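Local coordinates for protein tryptophan synthase alpha chain (Chlamydia trachomatis, PDB 6V82) that probably cleaves indoleglycerol phosphate to indole and glyceraldehyde 3-phosphate by a retro-aldol reaction, within the last step of tryptophan biosynthesis, at residues I93-Y98 and G119-D124; Y108-K113 and L142-D147; L150-G155 and L172-C177; L163-A168 and R195-L200. One frame throughout, in Å; residues are numbered along the deposited sequence.

Contact 1. Residues I93-Y98 and G119-D124; sequences ILYSYY and GVCVID
One face of the Tyr97 ring is covered by the CG2 methyl of Ile123, which sits 3.6 Å from the ring centroid, 13° off the normal, in a clear CH-pi contact. The Tyr95 ring meets its neighbour differently: the sulfur of Cys121 approaches its edge, a sulfur-aromatic contact with SG 4.2 Å from Tyr95 CD1. These rings stand at the C-terminal ends of two adjacent parallel strands of the TIM barrel, 93-96 and 119-122, where barrels of this fold carry their active site. Tyr95 OH and Tyr97 OH both bond to Asp55, predicted to be a proton acceptor, so the aromatic side chains are packed by Ile123 and tethered at their polar ends. The beta-branched Ile123 suits this place because it serves both rings: CG2 covers Tyr97, while CB touches Tyr95 CE1 at 3.7 Å. Between the backbones, bonds alternate as parallel pairing requires: Leu94 N to Gly119 O, Cys121 N to Leu94 O at 2.8 Å and nearly straight (174°), Ser96 N to Cys121 O, and Ile123 N to Ser96 O. Glycine at 119 leaves room for the end of Ile93, whose CD1 lies 4.0 Å from Gly119 CA. Past the strand ends, Asp124 turns its carboxylate back across the gap, with chi1 at 60°, and its OD1 takes a weak, bent bond from Tyr98 N at 2.8 Å.

Contact 2. Residues Y108-K113 and L142-D147; sequences YLRRLK and LAVGLD
Val144, Leu146 and Lys113 share this junction about equally, and its apolar part begins with Val144 against Leu109 and Arg110. The two branches of Val144 divide the work: CG1 rests 3.6 Å from Arg110 CG, the two side chains crossing at about a right angle, and CG2 faces Leu109 CB at 4.2 Å. A compact branched residue can thus touch two successive side chains of the opposing helix. Leu146 adds its forked end, with CD2 3.8 Å from Lys113 CB and CD1 just as near to Leu109 O. The other kind of contact sets lysine methylenes against carbonyl oxygens: Lys113 CD lies 3.1 Å from Val144 O and CE 3.4 Å from Gly145 O. CG anti to the backbone N (chi1 170°) and a bend at chi2 carry the chain there. A long lysine fits this partly exposed position, since its methylenes can pack while NZ stays 4.1 Å from Gly145 O. The backbone beneath turns by a Schellman motif, in which Gly145 adopts the positive phi (89°) that glycine accepts readily. Together these residues join two helices on the outside of the barrel: helix 73-84 packs against Tyr108 and Leu112 of the first, and Leu146 leads the second directly into strand 147-153.

Contact 3. Residues L150-G155 and L172-C177; sequences LLISAG and LYYIPC
With chi1 at 62°, Ile152 places CG1 between its backbone N and carbonyl carbon, which lays that branch against Tyr174 and sends its end on to Leu172. Tyr174 answers with CG anti to its own backbone N (chi1 -169°), bringing the ring back across the strands until CD2 is 3.5 Å from Ile152 CG1; the two side chains cross at about a right angle. Beyond this, Ile152 CD1 touches Leu172 CD1 at 3.6 Å. These groups lie on the helix-facing side of two parallel neighbours in the TIM-barrel sheet, strands 147-153 and 172-175, which helix 158-167 links as a beta-alpha-beta unit. Leu151 and Tyr173 occupy the other face and run side by side, with Leu151 CG 3.7 Å from Tyr173 CB, while Leu151 CD2 also meets Ile175 CD1. Isoleucine suits position 152 because its one long branch can meet the tyrosine with CG1 and still reach the leucine with CD1. Three backbone bonds of 3.0 Å hold the pair: Tyr173 N to Leu150 O, Ile152 N to Tyr173 O, and Ile175 N to Ile152 O. Ser153 OG adds a weak bond of 3.5 Å to Ile175 O. The face of Ile152 and Tyr174 thus packs against helix 187-198, while the other combines apolar Leu151 and Ile175 with Tyr173, whose hydroxyl bonds to Glu44, a predicted proton acceptor, and so probably helps to position that carboxylate.

Contact 4. Residues L163-A168 and R195-L200; sequences LIQEYA and REHFDL
Van der Waals packing between the C-terminal ends of two helices, 158-167 and 187-198, makes up this contact on the outer layer of the TIM barrel, where both cover the sheet. Its centre is the ring of Phe198 set against Gln165: the backbone N of Gln165 lies at the ring edge, in its plane, 3.6 Å from CE1, and Gln165 CB is equally close to the same Phe198 carbon. Ile164 adds its CG2 methyl 4.1 Å from Phe198 CE1. A flat phenylalanine is well suited to slip between a helix and the sheet, and its other neighbours include Ile152 of strand 147-153 and Met161. Further along, where both segments have left their helices, Ala168 CB meets Leu200 CD1 at 3.8 Å; the alanine methyl is the whole of its side chain. On the exposed side, the extended side chain of Gln165, CG anti to its backbone N (chi1 -177°), carries the amide out to His197. OE1 comes to the edge of the imidazole, 3.2 Å from His197 CE1, with the amide and ring planes 82° apart. It is also 3.5 Å from His197 ND1, but the angle there is too poor for a hydrogen bond. Cohesion across the two segments thus rests on apolar surface and shape, and the polar Gln165-His197 pair lies alongside the apolar packing, at best a polarised C-H approaching an oxygen.

Overall arrangement
Contacts 1 and 3 pair neighbouring strands of one parallel sheet, whereas contacts 2 and 4 join helices, or their ends, on its outside. Contact 1 is wholly buried near the chain centre; the other three are only partly buried. Backbone hydrogen bonds hold the two strand pairs; contact 1 lends two tyrosine hydroxyls to Asp55 and contact 3 one to Glu44, both predicted proton acceptors, while the helix contacts rely on side-chain packing away from those sites. Cys121 SG meets Leu151 CD1 at 3.5 Å, linking contacts 1 and 3. Contact 3 pairs the strands of a beta-alpha-beta unit whose helix, 158-167, enters contact 4, with Leu172 against Phe198; contact 2 touches contact 1 through Val120 and Leu146.

Contact 1. Residues I93-Y98 and G119-D124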
# COMPACT_ATOMS: atom_id res chain seq x y z
N ILE A 93 -35.89 8.96 -39.56
CA ILE A 93 -34.64 8.21 -39.40
C ILE A 93 -34.59 7.68 -37.98
O ILE A 93 -34.66 8.46 -37.02
CB ILE A 93 -33.41 9.10 -39.68
CG1 ILE A 93 -33.52 9.83 -41.01
CG2 ILE A 93 -32.16 8.26 -39.62
CD1 ILE A 93 -33.89 8.92 -42.15
N LEU A 94 -34.48 6.37 -37.82
CA LEU A 94 -34.15 5.84 -36.50
C LEU A 94 -32.64 5.90 -36.32
O LEU A 94 -31.88 5.28 -37.08
CB LEU A 94 -34.64 4.41 -36.32
CG LEU A 94 -34.49 3.99 -34.86
CD1 LEU A 94 -35.42 4.80 -34.01
CD2 LEU A 94 -34.76 2.49 -34.68
N TYR A 95 -32.21 6.67 -35.33
CA TYR A 95 -30.81 6.75 -34.94
C TYR A 95 -30.60 5.88 -33.71
O TYR A 95 -31.34 6.03 -32.73
CB TYR A 95 -30.41 8.19 -34.66
CG TYR A 95 -29.07 8.34 -34.01
CD1 TYR A 95 -27.91 8.34 -34.78
CD2 TYR A 95 -28.96 8.49 -32.63
CE1 TYR A 95 -26.66 8.48 -34.18
CE2 TYR A 95 -27.72 8.65 -32.03
CZ TYR A 95 -26.58 8.64 -32.81
OH TYR A 95 -25.35 8.77 -32.20
N SER A 96 -29.61 4.98 -33.77
CA SER A 96 -29.48 4.00 -32.70
C SER A 96 -28.07 3.46 -32.61
O SER A 96 -27.29 3.47 -33.57
CB SER A 96 -30.46 2.83 -32.92
OG SER A 96 -30.22 1.80 -32.00
N TYR A 97 -27.76 2.95 -31.42
CA TYR A 97 -26.61 2.08 -31.25
C TYR A 97 -26.97 0.67 -31.71
O TYR A 97 -28.14 0.32 -31.86
CB TYR A 97 -26.13 2.12 -29.80
CG TYR A 97 -25.39 3.40 -29.55
CD1 TYR A 97 -26.08 4.60 -29.41
CD2 TYR A 97 -24.01 3.43 -29.54
CE1 TYR A 97 -25.41 5.79 -29.22
CE2 TYR A 97 -23.33 4.62 -29.35
CZ TYR A 97 -24.04 5.79 -29.19
OH TYR A 97 -23.38 6.97 -28.99
N TYR A 98 -25.94 -0.14 -31.95
CA TYR A 98 -26.18 -1.42 -32.60
C TYR A 98 -26.94 -2.37 -31.69
O TYR A 98 -27.87 -3.05 -32.14
CB TYR A 98 -24.86 -2.04 -33.03
CG TYR A 98 -25.05 -3.29 -33.86
CD1 TYR A 98 -26.22 -3.50 -34.60
CD2 TYR A 98 -24.07 -4.27 -33.90
CE1 TYR A 98 -26.40 -4.66 -35.36
CE2 TYR A 98 -24.24 -5.41 -34.65
CZ TYR A 98 -25.39 -5.61 -35.38
OH TYR A 98 -25.51 -6.76 -36.12
N GLY A 119 -35.56 5.16 -42.48
CA GLY A 119 -34.13 4.91 -42.53
C GLY A 119 -33.65 4.55 -41.15
O GLY A 119 -34.26 4.91 -40.14
N VAL A 120 -32.53 3.83 -41.12
CA VAL A 120 -31.90 3.43 -39.88
C VAL A 120 -30.43 3.83 -39.95
O VAL A 120 -29.74 3.50 -40.92
CB VAL A 120 -32.05 1.92 -39.60
CG1 VAL A 120 -31.21 1.53 -38.40
CG2 VAL A 120 -33.53 1.58 -39.34
N CYS A 121 -29.99 4.59 -38.96
CA CYS A 121 -28.60 5.00 -38.84
C CYS A 121 -28.01 4.34 -37.59
O CYS A 121 -28.47 4.59 -36.47
CB CYS A 121 -28.49 6.52 -38.74
SG CYS A 121 -26.80 7.14 -38.64
N VAL A 122 -27.04 3.45 -37.78
CA VAL A 122 -26.43 2.74 -36.67
C VAL A 122 -25.02 3.29 -36.51
O VAL A 122 -24.13 3.03 -37.34
CB VAL A 122 -26.43 1.22 -36.88
CG1 VAL A 122 -26.00 0.54 -35.60
CG2 VAL A 122 -27.82 0.78 -37.24
N ILE A 123 -24.81 4.05 -35.42
CA ILE A 123 -23.63 4.91 -35.30
C ILE A 123 -22.37 4.10 -35.02
O ILE A 123 -21.27 4.53 -35.37
CB ILE A 123 -23.86 6.00 -34.23
CG1 ILE A 123 -22.77 7.07 -34.30
CG2 ILE A 123 -23.91 5.40 -32.84
CD1 ILE A 123 -22.83 7.93 -35.55
N ASP A 124 -22.50 2.92 -34.41
CA ASP A 124 -21.34 2.09 -34.07
C ASP A 124 -21.31 0.79 -34.87
O ASP A 124 -20.64 -0.16 -34.45
CB ASP A 124 -21.30 1.79 -32.57
CG ASP A 124 -22.54 1.05 -32.07
OD1 ASP A 124 -23.61 1.17 -32.71
OD2 ASP A 124 -22.43 0.34 -31.04

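Contact 2. Residues Y108-K113 and L142-D147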
# COMPACT_ATOMS: atom_id res chain seq x y z
N TYR A 108 -38.87 -7.43 -35.93
CA TYR A 108 -38.95 -6.11 -35.34
C TYR A 108 -38.61 -5.04 -36.37
O TYR A 108 -39.20 -3.95 -36.37
CB TYR A 108 -38.04 -6.00 -34.13
CG TYR A 108 -38.16 -4.67 -33.43
CD1 TYR A 108 -39.25 -4.38 -32.62
CD2 TYR A 108 -37.18 -3.68 -33.59
CE1 TYR A 108 -39.37 -3.16 -31.98
CE2 TYR A 108 -37.29 -2.46 -32.96
CZ TYR A 108 -38.38 -2.21 -32.16
OH TYR A 108 -38.48 -1.00 -31.52
N LEU A 109 -37.66 -5.33 -37.27
CA LEU A 109 -37.35 -4.39 -38.33
C LEU A 109 -38.57 -4.14 -39.22
O LEU A 109 -38.87 -2.99 -39.57
CB LEU A 109 -36.18 -4.89 -39.16
CG LEU A 109 -34.84 -4.94 -38.43
CD1 LEU A 109 -33.76 -5.43 -39.37
CD2 LEU A 109 -34.48 -3.56 -37.84
N ARG A 110 -39.27 -5.21 -39.60
CA ARG A 110 -40.51 -5.07 -40.35
C ARG A 110 -41.53 -4.25 -39.57
O ARG A 110 -42.21 -3.39 -40.15
CB ARG A 110 -41.09 -6.44 -40.70
CG ARG A 110 -40.39 -7.10 -41.87
CD ARG A 110 -41.09 -8.36 -42.31
NE ARG A 110 -40.94 -9.41 -41.30
CZ ARG A 110 -40.19 -10.48 -41.47
NH1 ARG A 110 -40.10 -11.38 -40.49
NH2 ARG A 110 -39.55 -10.66 -42.62
N ARG A 111 -41.65 -4.49 -38.26
CA ARG A 111 -42.59 -3.70 -37.47
C ARG A 111 -42.20 -2.22 -37.45
O ARG A 111 -43.08 -1.35 -37.45
CB ARG A 111 -42.69 -4.27 -36.05
CG ARG A 111 -43.34 -5.67 -35.98
CD ARG A 111 -43.26 -6.27 -34.57
NE ARG A 111 -44.24 -5.65 -33.68
CZ ARG A 111 -44.02 -5.34 -32.39
NH1 ARG A 111 -42.83 -5.58 -31.83
NH2 ARG A 111 -45.00 -4.78 -31.68
N LEU A 112 -40.90 -1.92 -37.46
CA LEU A 112 -40.47 -0.53 -37.53
C LEU A 112 -40.89 0.11 -38.85
O LEU A 112 -41.46 1.21 -38.87
CB LEU A 112 -38.95 -0.44 -37.37
CG LEU A 112 -38.33 -0.58 -35.99
CD1 LEU A 112 -36.82 -0.75 -36.17
CD2 LEU A 112 -38.64 0.64 -35.13
N LYS A 113 -40.60 -0.57 -39.96
CA LYS A 113 -40.99 -0.08 -41.28
C LYS A 113 -42.49 0.16 -41.34
O LYS A 113 -42.94 1.22 -41.81
CB LYS A 113 -40.56 -1.07 -42.35
CG LYS A 113 -41.11 -0.77 -43.72
CD LYS A 113 -40.02 -0.49 -44.75
CE LYS A 113 -40.56 0.25 -45.96
NZ LYS A 113 -40.95 1.64 -45.54
N LEU A 142 -32.08 -3.84 -45.86
CA LEU A 142 -32.46 -3.83 -47.26
C LEU A 142 -33.60 -4.80 -47.52
O LEU A 142 -34.50 -4.51 -48.31
CB LEU A 142 -31.26 -4.19 -48.13
CG LEU A 142 -30.19 -3.11 -48.20
CD1 LEU A 142 -29.13 -3.51 -49.20
CD2 LEU A 142 -30.84 -1.81 -48.61
N ALA A 143 -33.57 -5.96 -46.85
CA ALA A 143 -34.57 -6.99 -47.10
C ALA A 143 -35.98 -6.52 -46.74
O ALA A 143 -36.95 -6.96 -47.35
CB ALA A 143 -34.23 -8.26 -46.32
N VAL A 144 -36.10 -5.62 -45.76
CA VAL A 144 -37.41 -5.14 -45.34
C VAL A 144 -37.74 -3.76 -45.88
O VAL A 144 -38.82 -3.23 -45.59
CB VAL A 144 -37.53 -5.14 -43.80
CG1 VAL A 144 -37.08 -6.49 -43.24
CG2 VAL A 144 -36.74 -4.01 -43.20
N GLY A 145 -36.85 -3.15 -46.67
CA GLY A 145 -37.14 -1.87 -47.29
C GLY A 145 -36.77 -0.64 -46.48
O GLY A 145 -37.23 0.46 -46.81
N LEU A 146 -35.96 -0.78 -45.43
CA LEU A 146 -35.44 0.36 -44.71
C LEU A 146 -34.14 0.82 -45.35
O LEU A 146 -33.36 0.01 -45.85
CB LEU A 146 -35.21 0.01 -43.24
CG LEU A 146 -36.44 -0.37 -42.42
CD1 LEU A 146 -36.02 -1.04 -41.12
CD2 LEU A 146 -37.29 0.85 -42.13
N ASP A 147 -33.93 2.14 -45.34
CA ASP A 147 -32.71 2.70 -45.90
C ASP A 147 -31.61 2.73 -44.85
O ASP A 147 -31.76 3.41 -43.83
CB ASP A 147 -32.95 4.11 -46.41
CG ASP A 147 -33.77 4.14 -47.67
OD1 ASP A 147 -33.91 3.08 -48.31
OD2 ASP A 147 -34.28 5.23 -48.03

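Contact 3. Residues L150-G155 and L172-C177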
# COMPACT_ATOMS: atom_id res chain seq x y z
N LEU A 150 -25.61 5.72 -43.73
CA LEU A 150 -24.22 5.48 -43.36
C LEU A 150 -23.48 6.81 -43.24
O LEU A 150 -23.96 7.84 -43.69
CB LEU A 150 -23.54 4.56 -44.38
CG LEU A 150 -23.65 3.05 -44.14
CD1 LEU A 150 -25.07 2.61 -43.84
CD2 LEU A 150 -23.12 2.29 -45.35
N LEU A 151 -22.30 6.76 -42.61
CA LEU A 151 -21.47 7.93 -42.36
C LEU A 151 -20.09 7.74 -42.97
O LEU A 151 -19.46 6.70 -42.77
CB LEU A 151 -21.32 8.20 -40.85
CG LEU A 151 -22.49 8.79 -40.05
CD1 LEU A 151 -23.46 7.73 -39.59
CD2 LEU A 151 -21.93 9.54 -38.86
N ILE A 152 -19.62 8.74 -43.72
CA ILE A 152 -18.30 8.66 -44.34
C ILE A 152 -17.49 9.88 -43.93
O ILE A 152 -18.02 10.94 -43.59
CB ILE A 152 -18.35 8.55 -45.88
CG1 ILE A 152 -19.00 9.78 -46.49
CG2 ILE A 152 -19.12 7.31 -46.29
CD1 ILE A 152 -19.52 9.53 -47.88
N SER A 153 -16.18 9.70 -43.98
CA SER A 153 -15.20 10.71 -43.64
C SER A 153 -14.28 10.92 -44.84
O SER A 153 -14.31 10.15 -45.81
CB SER A 153 -14.40 10.29 -42.39
OG SER A 153 -13.70 11.39 -41.84
N ALA A 154 -13.46 11.97 -44.78
CA ALA A 154 -12.49 12.18 -45.84
C ALA A 154 -11.54 11.00 -45.96
O ALA A 154 -11.24 10.54 -47.07
CB ALA A 154 -11.71 13.47 -45.59
N GLY A 155 -11.08 10.47 -44.84
CA GLY A 155 -10.18 9.34 -44.84
C GLY A 155 -10.83 7.99 -45.05
O GLY A 155 -10.21 6.97 -44.75
N LEU A 172 -26.29 10.12 -47.47
CA LEU A 172 -25.08 9.83 -46.72
C LEU A 172 -24.75 11.00 -45.80
O LEU A 172 -24.77 12.15 -46.24
CB LEU A 172 -23.89 9.58 -47.63
CG LEU A 172 -23.67 8.14 -48.07
CD1 LEU A 172 -22.57 8.12 -49.12
CD2 LEU A 172 -23.31 7.29 -46.87
N TYR A 173 -24.46 10.69 -44.55
CA TYR A 173 -23.86 11.68 -43.68
C TYR A 173 -22.37 11.77 -43.96
O TYR A 173 -21.71 10.78 -44.24
CB TYR A 173 -24.10 11.32 -42.22
CG TYR A 173 -25.44 11.71 -41.67
CD1 TYR A 173 -25.87 13.02 -41.70
CD2 TYR A 173 -26.26 10.76 -41.07
CE1 TYR A 173 -27.09 13.38 -41.17
CE2 TYR A 173 -27.47 11.11 -40.53
CZ TYR A 173 -27.88 12.42 -40.59
OH TYR A 173 -29.10 12.78 -40.06
N TYR A 174 -21.85 12.99 -43.85
CA TYR A 174 -20.45 13.28 -44.11
C TYR A 174 -19.88 14.04 -42.92
O TYR A 174 -20.50 15.02 -42.47
CB TYR A 174 -20.29 14.08 -45.40
CG TYR A 174 -18.87 14.18 -45.85
CD1 TYR A 174 -18.07 15.23 -45.43
CD2 TYR A 174 -18.32 13.22 -46.69
CE1 TYR A 174 -16.76 15.33 -45.83
CE2 TYR A 174 -17.01 13.31 -47.11
CZ TYR A 174 -16.23 14.38 -46.67
OH TYR A 174 -14.91 14.50 -47.06
N ILE A 175 -18.74 13.60 -42.41
CA ILE A 175 -18.07 14.28 -41.30
C ILE A 175 -16.77 14.88 -41.80
O ILE A 175 -15.74 14.19 -41.80
CB ILE A 175 -17.78 13.32 -40.13
CG1 ILE A 175 -18.88 12.28 -39.99
CG2 ILE A 175 -17.63 14.11 -38.85
CD1 ILE A 175 -18.54 11.20 -38.99
N PRO A 176 -16.75 16.13 -42.22
CA PRO A 176 -15.54 16.70 -42.82
C PRO A 176 -14.52 17.13 -41.76
O PRO A 176 -14.78 17.09 -40.56
CB PRO A 176 -16.06 17.91 -43.60
CG PRO A 176 -17.31 18.30 -42.89
CD PRO A 176 -17.90 17.04 -42.32
N CYS A 177 -13.34 17.52 -42.26
CA CYS A 177 -12.21 17.98 -41.45
C CYS A 177 -12.61 18.80 -40.23
O CYS A 177 -12.48 20.03 -40.24
CB CYS A 177 -11.25 18.82 -42.31
SG CYS A 177 -9.88 17.92 -43.08

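Contact 4. Residues L163-A168 and R195-L200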
# COMPACT_ATOMS: atom_id res chain seq x y z
N LEU A 163 -17.97 -0.94 -50.32
CA LEU A 163 -19.01 -1.56 -49.51
C LEU A 163 -19.96 -0.53 -48.92
O LEU A 163 -21.14 -0.82 -48.73
CB LEU A 163 -18.40 -2.42 -48.41
CG LEU A 163 -18.35 -3.91 -48.75
CD1 LEU A 163 -18.28 -4.72 -47.49
CD2 LEU A 163 -19.54 -4.35 -49.60
N ILE A 164 -19.47 0.69 -48.62
CA ILE A 164 -20.40 1.74 -48.20
C ILE A 164 -21.41 2.02 -49.30
O ILE A 164 -22.61 2.16 -49.04
CB ILE A 164 -19.64 3.01 -47.80
CG1 ILE A 164 -18.73 2.73 -46.60
CG2 ILE A 164 -20.62 4.11 -47.43
CD1 ILE A 164 -18.18 3.98 -45.95
N GLN A 165 -20.95 2.08 -50.55
CA GLN A 165 -21.86 2.25 -51.68
C GLN A 165 -22.81 1.07 -51.82
O GLN A 165 -23.95 1.24 -52.27
CB GLN A 165 -21.06 2.44 -52.96
CG GLN A 165 -21.88 2.70 -54.19
CD GLN A 165 -21.01 3.05 -55.36
OE1 GLN A 165 -19.83 3.35 -55.20
NE2 GLN A 165 -21.58 2.99 -56.56
N GLU A 166 -22.36 -0.13 -51.45
CA GLU A 166 -23.21 -1.31 -51.49
C GLU A 166 -24.48 -1.12 -50.67
O GLU A 166 -25.60 -1.35 -51.16
CB GLU A 166 -22.43 -2.53 -51.00
CG GLU A 166 -23.21 -3.83 -51.00
CD GLU A 166 -22.97 -4.64 -52.25
OE1 GLU A 166 -22.83 -4.04 -53.34
OE2 GLU A 166 -22.91 -5.89 -52.13
N TYR A 167 -24.34 -0.67 -49.42
CA TYR A 167 -25.46 -0.65 -48.49
C TYR A 167 -26.13 0.72 -48.32
O TYR A 167 -27.25 0.78 -47.82
CB TYR A 167 -25.00 -1.15 -47.11
CG TYR A 167 -24.56 -2.59 -47.13
CD1 TYR A 167 -25.47 -3.61 -47.41
CD2 TYR A 167 -23.24 -2.95 -46.87
CE1 TYR A 167 -25.09 -4.93 -47.43
CE2 TYR A 167 -22.84 -4.28 -46.89
CZ TYR A 167 -23.77 -5.26 -47.17
OH TYR A 167 -23.41 -6.59 -47.19
N ALA A 168 -25.48 1.81 -48.74
CA ALA A 168 -26.05 3.13 -48.51
C ALA A 168 -27.30 3.35 -49.35
O ALA A 168 -27.33 3.01 -50.54
CB ALA A 168 -25.03 4.22 -48.81
N ARG A 195 -20.52 13.35 -53.58
CA ARG A 195 -21.88 13.27 -54.11
C ARG A 195 -21.92 12.58 -55.46
O ARG A 195 -22.79 11.74 -55.71
CB ARG A 195 -22.49 14.68 -54.21
CG ARG A 195 -23.93 14.71 -54.71
CD ARG A 195 -24.50 16.14 -54.74
NE ARG A 195 -24.54 16.73 -53.40
CZ ARG A 195 -23.68 17.64 -52.95
NH1 ARG A 195 -22.69 18.09 -53.73
NH2 ARG A 195 -23.80 18.11 -51.71
N GLU A 196 -20.97 12.90 -56.35
CA GLU A 196 -20.95 12.27 -57.66
C GLU A 196 -20.52 10.81 -57.59
O GLU A 196 -20.98 9.99 -58.39
CB GLU A 196 -20.05 13.06 -58.62
CG GLU A 196 -20.76 14.24 -59.30
CD GLU A 196 -20.00 14.81 -60.50
OE1 GLU A 196 -19.68 16.02 -60.49
OE2 GLU A 196 -19.73 14.04 -61.46
N HIS A 197 -19.65 10.46 -56.63
CA HIS A 197 -19.25 9.06 -56.47
C HIS A 197 -20.44 8.18 -56.08
O HIS A 197 -20.61 7.08 -56.62
CB HIS A 197 -18.12 8.96 -55.43
CG HIS A 197 -17.51 7.59 -55.30
ND1 HIS A 197 -18.21 6.43 -55.53
CD2 HIS A 197 -16.26 7.22 -54.94
CE1 HIS A 197 -17.41 5.39 -55.32
NE2 HIS A 197 -16.23 5.84 -54.96
N PHE A 198 -21.27 8.65 -55.15
CA PHE A 198 -22.36 7.83 -54.63
C PHE A 198 -23.70 8.09 -55.30
O PHE A 198 -24.59 7.23 -55.19
CB PHE A 198 -22.52 8.04 -53.12
CG PHE A 198 -21.42 7.44 -52.32
CD1 PHE A 198 -21.44 6.09 -52.00
CD2 PHE A 198 -20.35 8.21 -51.91
CE1 PHE A 198 -20.42 5.52 -51.27
CE2 PHE A 198 -19.32 7.65 -51.18
CZ PHE A 198 -19.35 6.30 -50.86
N ASP A 199 -23.87 9.22 -55.98
CA ASP A 199 -25.18 9.64 -56.51
C ASP A 199 -26.27 9.48 -55.45
O ASP A 199 -27.28 8.79 -55.64
CB ASP A 199 -25.52 8.89 -57.79
CG ASP A 199 -26.62 9.58 -58.59
OD1 ASP A 199 -26.44 10.75 -58.98
OD2 ASP A 199 -27.67 8.94 -58.81
N LEU A 200 -26.03 10.09 -54.30
CA LEU A 200 -26.95 10.22 -53.18
C LEU A 200 -26.72 11.60 -52.60
O LEU A 200 -25.62 12.16 -52.74
CB LEU A 200 -26.72 9.15 -52.10
CG LEU A 200 -27.06 7.67 -52.33
CD1 LEU A 200 -26.58 6.83 -51.14
CD2 LEU A 200 -28.56 7.47 -52.55